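Local atomic coordinates of prephenate dehydrogenase (Aquifex aeolicus, PDB entry 2G5C), a protein that probably catalyses the NAD-dependent oxidative decarboxylation of prephenate to 4-hydroxyphenylpyruvate, a step of tyrosine biosynthesis. Residues Thr53-Ala56 with Lys57-Asp60; Glu265-Val268 with Glu269-Glu273. All blocks are in the same frame, centred on the assembly; numbering follows the deposited sequence.

Interaction 1: residues Thr53-Ala56 with Lys57-Asp60; sequences TSIA and KVED
Val58 approaches the peptide carbonyl of Ile55 from one face. Its N lies well out of the carbonyl plane, by 63°, 3.3 Å from Ile55 O, with the N-H bent to 141°. Val58 CG2 sits on the same side of that plane, 3.1 Å from Ile55 O, while the side chain of Ile55 itself rises from the other face. The methyl reaches the oxygen because it stands anti to its own carbonyl carbon and beside the backbone N of Val58, the atom that makes the bond. Farther out, Ile55 CD1 meets Val58 CG2 at 4.0 Å; the two branched, apolar side chains suit the side of the turn that faces the protein, where Ile55 rests on Lys81, Leu82 and Ile85 of helix 72-85.

The neighbouring turns are gripped less firmly. Lys57 N makes a weak, strongly bent bond to Ser54 O at 2.9 Å. Glu59 N gives another weak bond, long but straighter, to Ala56 O at 3.3 Å. On the outer side the lysine chain folds back at its second torsion (chi2 73°), laying CD alongside Ser54 CB at 3.9 Å. A long aliphatic stem with a charged end fits this place, since the methylenes can cover the small serine while the ammonium group leads away.

Asp60 N continues the pattern by bonding to Lys57 O, so four successive amides, two of them weakly, reach back three residues, as in turns of 3-10 type. These overlapping turns form a short connection after strand 50-52 and before strand 65-68, part of the crossover between the two halves of the parallel sheet in a Rossmann-type NAD-binding domain.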
loop_
_atom_site.group_PDB
_atom_site.type_symbol
_atom_site.label_atom_id
_atom_site.label_comp_id
_atom_site.label_asym_id
_atom_site.label_seq_id
_atom_site.Cartn_x
_atom_site.Cartn_y
_atom_site.Cartn_z
ATOM N N THR A 53 0.392 28.084 27.482
ATOM C CA THR A 53 -0.081 26.747 27.791
ATOM C C THR A 53 -1.392 26.875 28.555
ATOM O O THR A 53 -2.002 25.880 28.938
ATOM C CB THR A 53 0.946 25.988 28.656
ATOM O OG1 THR A 53 0.603 24.597 28.705
ATOM C CG2 THR A 53 0.969 26.550 30.070
ATOM N N SER A 54 -1.816 28.115 28.769
ATOM C CA SER A 54 -3.054 28.396 29.488
ATOM C C SER A 54 -4.110 28.977 28.551
ATOM O O SER A 54 -3.975 30.104 28.070
ATOM C CB SER A 54 -2.785 29.378 30.630
ATOM O OG SER A 54 -3.996 29.771 31.245
ATOM N N ILE A 55 -5.166 28.206 28.312
ATOM C CA ILE A 55 -6.246 28.616 27.422
ATOM C C ILE A 55 -6.806 29.995 27.773
ATOM O O ILE A 55 -7.183 30.760 26.888
ATOM C CB ILE A 55 -7.393 27.564 27.430
ATOM C CG1 ILE A 55 -8.494 27.965 26.447
ATOM C CG2 ILE A 55 -7.967 27.429 28.830
ATOM C CD1 ILE A 55 -8.067 27.981 25.002
ATOM N N ALA A 56 -6.852 30.312 29.062
ATOM C CA ALA A 56 -7.367 31.601 29.517
ATOM C C ALA A 56 -6.517 32.755 28.991
ATOM O O ALA A 56 -7.045 33.790 28.586
ATOM C CB ALA A 56 -7.416 31.636 31.043
ATOM N N LYS A 57 -5.201 32.561 28.996
ATOM C CA LYS A 57 -4.251 33.570 28.531
ATOM C C LYS A 57 -4.522 34.060 27.114
ATOM O O LYS A 57 -4.221 35.205 26.778
ATOM C CB LYS A 57 -2.826 33.014 28.587
ATOM C CG LYS A 57 -1.911 33.667 29.608
ATOM C CD LYS A 57 -2.267 33.261 31.025
ATOM C CE LYS A 57 -1.181 33.692 32.004
ATOM N NZ LYS A 57 0.145 33.086 31.664
ATOM N N VAL A 58 -5.079 33.187 26.280
ATOM C CA VAL A 58 -5.368 33.525 24.892
ATOM C C VAL A 58 -5.999 34.903 24.694
ATOM O O VAL A 58 -5.711 35.580 23.698
ATOM C CB VAL A 58 -6.284 32.461 24.241
ATOM C CG1 VAL A 58 -6.589 32.849 22.806
ATOM C CG2 VAL A 58 -5.607 31.093 24.289
ATOM N N GLU A 59 -6.850 35.322 25.629
ATOM C CA GLU A 59 -7.504 36.625 25.505
ATOM C C GLU A 59 -6.496 37.763 25.368
ATOM O O GLU A 59 -6.814 38.807 24.806
ATOM C CB GLU A 59 -8.429 36.898 26.697
ATOM C CG GLU A 59 -7.737 37.417 27.947
ATOM C CD GLU A 59 -8.731 37.887 28.998
ATOM O OE1 GLU A 59 -9.709 38.578 28.627
ATOM O OE2 GLU A 59 -8.535 37.578 30.191
ATOM N N ASP A 60 -5.279 37.562 25.871
ATOM C CA ASP A 60 -4.250 38.595 25.768
ATOM C C ASP A 60 -3.806 38.744 24.321
ATOM O O ASP A 60 -3.295 39.789 23.921
ATOM C CB ASP A 60 -3.045 38.244 26.645
ATOM C CG ASP A 60 -3.337 38.393 28.127
ATOM O OD1 ASP A 60 -2.548 37.875 28.943
ATOM O OD2 ASP A 60 -4.349 39.034 28.478
#

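Interaction 2: residues Glu265-Val268 with Glu269-Glu273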
loop_
_atom_site.group_PDB
_atom_site.type_symbol
_atom_site.label_atom_id
_atom_site.label_comp_id
_atom_site.label_asym_id
_atom_site.label_seq_id
_atom_site.Cartn_x
_atom_site.Cartn_y
_atom_site.Cartn_z
ATOM N N GLU A 265 -12.607 -17.804 -15.912
ATOM C CA GLU A 265 -12.876 -16.647 -16.763
ATOM C C GLU A 265 -13.441 -15.462 -15.986
ATOM O O GLU A 265 -13.058 -14.317 -16.230
ATOM C CB GLU A 265 -13.839 -17.031 -17.892
ATOM C CG GLU A 265 -14.418 -15.854 -18.682
ATOM C CD GLU A 265 -13.365 -15.043 -19.423
ATOM O OE1 GLU A 265 -12.272 -15.577 -19.698
ATOM O OE2 GLU A 265 -13.643 -13.868 -19.745
ATOM N N GLU A 266 -14.348 -15.724 -15.048
ATOM C CA GLU A 266 -14.923 -14.634 -14.282
ATOM C C GLU A 266 -13.864 -13.993 -13.387
ATOM O O GLU A 266 -13.909 -12.789 -13.127
ATOM C CB GLU A 266 -16.102 -15.111 -13.427
ATOM C CG GLU A 266 -17.001 -13.952 -12.985
ATOM C CD GLU A 266 -18.256 -14.409 -12.260
ATOM O OE1 GLU A 266 -18.613 -15.591 -12.387
ATOM O OE2 GLU A 266 -18.886 -13.579 -11.572
ATOM N N LEU A 267 -12.912 -14.798 -12.923
ATOM C CA LEU A 267 -11.855 -14.278 -12.063
ATOM C C LEU A 267 -10.985 -13.308 -12.857
ATOM O O LEU A 267 -10.686 -12.207 -12.388
ATOM C CB LEU A 267 -11.003 -15.422 -11.499
ATOM C CG LEU A 267 -9.907 -15.056 -10.486
ATOM C CD1 LEU A 267 -10.456 -14.118 -9.429
ATOM C CD2 LEU A 267 -9.354 -16.320 -9.836
ATOM N N VAL A 268 -10.584 -13.709 -14.062
ATOM C CA VAL A 268 -9.761 -12.825 -14.873
ATOM C C VAL A 268 -10.511 -11.527 -15.181
ATOM O O VAL A 268 -9.919 -10.452 -15.166
ATOM C CB VAL A 268 -9.280 -13.508 -16.190
ATOM C CG1 VAL A 268 -10.460 -13.863 -17.088
ATOM C CG2 VAL A 268 -8.322 -12.575 -16.928
ATOM N N GLU A 269 -11.817 -11.611 -15.429
ATOM C CA GLU A 269 -12.581 -10.403 -15.721
ATOM C C GLU A 269 -12.650 -9.476 -14.510
ATOM O O GLU A 269 -12.635 -8.255 -14.651
ATOM C CB GLU A 269 -14.001 -10.749 -16.160
ATOM C CG GLU A 269 -14.089 -11.591 -17.408
ATOM C CD GLU A 269 -15.515 -11.983 -17.717
ATOM O OE1 GLU A 269 -16.209 -12.464 -16.795
ATOM O OE2 GLU A 269 -15.944 -11.812 -18.875
ATOM N N TYR A 270 -12.742 -10.065 -13.321
ATOM C CA TYR A 270 -12.810 -9.295 -12.089
ATOM C C TYR A 270 -11.517 -8.505 -11.931
ATOM O O TYR A 270 -11.524 -7.303 -11.624
ATOM C CB TYR A 270 -12.983 -10.252 -10.904
ATOM C CG TYR A 270 -13.008 -9.601 -9.539
ATOM C CD1 TYR A 270 -14.209 -9.405 -8.856
ATOM C CD2 TYR A 270 -11.822 -9.217 -8.909
ATOM C CE1 TYR A 270 -14.228 -8.850 -7.573
ATOM C CE2 TYR A 270 -11.831 -8.662 -7.634
ATOM C CZ TYR A 270 -13.033 -8.485 -6.969
ATOM O OH TYR A 270 -13.031 -7.979 -5.693
ATOM N N LEU A 271 -10.407 -9.200 -12.152
ATOM C CA LEU A 271 -9.078 -8.620 -12.005
ATOM C C LEU A 271 -8.776 -7.603 -13.088
ATOM O O LEU A 271 -8.126 -6.597 -12.835
ATOM C CB LEU A 271 -8.032 -9.738 -11.997
ATOM C CG LEU A 271 -8.251 -10.727 -10.836
ATOM C CD1 LEU A 271 -7.254 -11.867 -10.913
ATOM C CD2 LEU A 271 -8.114 -9.985 -9.516
ATOM N N LYS A 272 -9.263 -7.867 -14.292
ATOM C CA LYS A 272 -9.070 -6.952 -15.401
ATOM C C LYS A 272 -9.764 -5.621 -15.144
ATOM O O LYS A 272 -9.200 -4.566 -15.414
ATOM C CB LYS A 272 -9.622 -7.559 -16.690
ATOM C CG LYS A 272 -9.499 -6.643 -17.889
ATOM C CD LYS A 272 -10.085 -7.273 -19.131
ATOM C CE LYS A 272 -9.859 -6.388 -20.348
ATOM N NZ LYS A 272 -10.417 -7.023 -21.578
ATOM N N GLU A 273 -10.990 -5.667 -14.634
ATOM C CA GLU A 273 -11.730 -4.438 -14.378
ATOM C C GLU A 273 -11.042 -3.596 -13.320
ATOM O O GLU A 273 -10.903 -2.383 -13.477
ATOM C CB GLU A 273 -13.164 -4.751 -13.953
ATOM C CG GLU A 273 -14.064 -3.519 -13.845
ATOM C CD GLU A 273 -13.975 -2.590 -15.059
ATOM O OE1 GLU A 273 -13.840 -3.076 -16.201
ATOM O OE2 GLU A 273 -14.056 -1.364 -14.869
#
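Leu267 and Leu271, one helical turn apart, make the packed side of this contact. Leu267 CG lies 4.2 Å from Leu271 CD1, and the bond from Leu271 N to Leu267 O, 3.0 Å long and fairly straight at 163°, holds their turn. Leucines suit this buried face: Leu267 rests on Leu255 of helix 238-260 and on Arg231 of the second subunit, whose Phe192 meets Leu271. Tyr270 adds a large flat group there, its ring nearly parallel to that of His254.

The other side is loose and charged. Glu269 CG stands anti to its carbonyl carbon (chi1 -61°), which sends the extended chain back along the helix toward Glu265, whose own chain bends at chi2. Their carboxylates, turned 67° apart, come close, with Glu265 OE2 3.2 Å from Glu269 OE2. Glutamates are tolerable on this exposed face, where solvent can probably screen their charge. Glu266 instead has an opposite charge for company, in a salt bridge with Arg261. Two carboxylate oxygens this near to each other would be expected to repel if both were charged, so one of Glu265 and Glu269 may hold a proton more readily than an isolated glutamate.

Interactions 1 and 2 lie on opposite sides of the chain's centre, their own centres about 60 Å apart and their nearest atoms about 48 Å, so neither touches the other. Residues 53-60 belong to the nucleotide-binding part: the side chain of Ile55 is about 7 Å from the bound NAD and about 9 Å from that of Ser70, a residue of the cofactor site, making this a neighbour of the pocket. Residues 265-273 lie far from the annotated sites, on a helix that packs against the second subunit. One contact thus shapes a connection at the edge of the cofactor domain, the other a helix of the dimer interface.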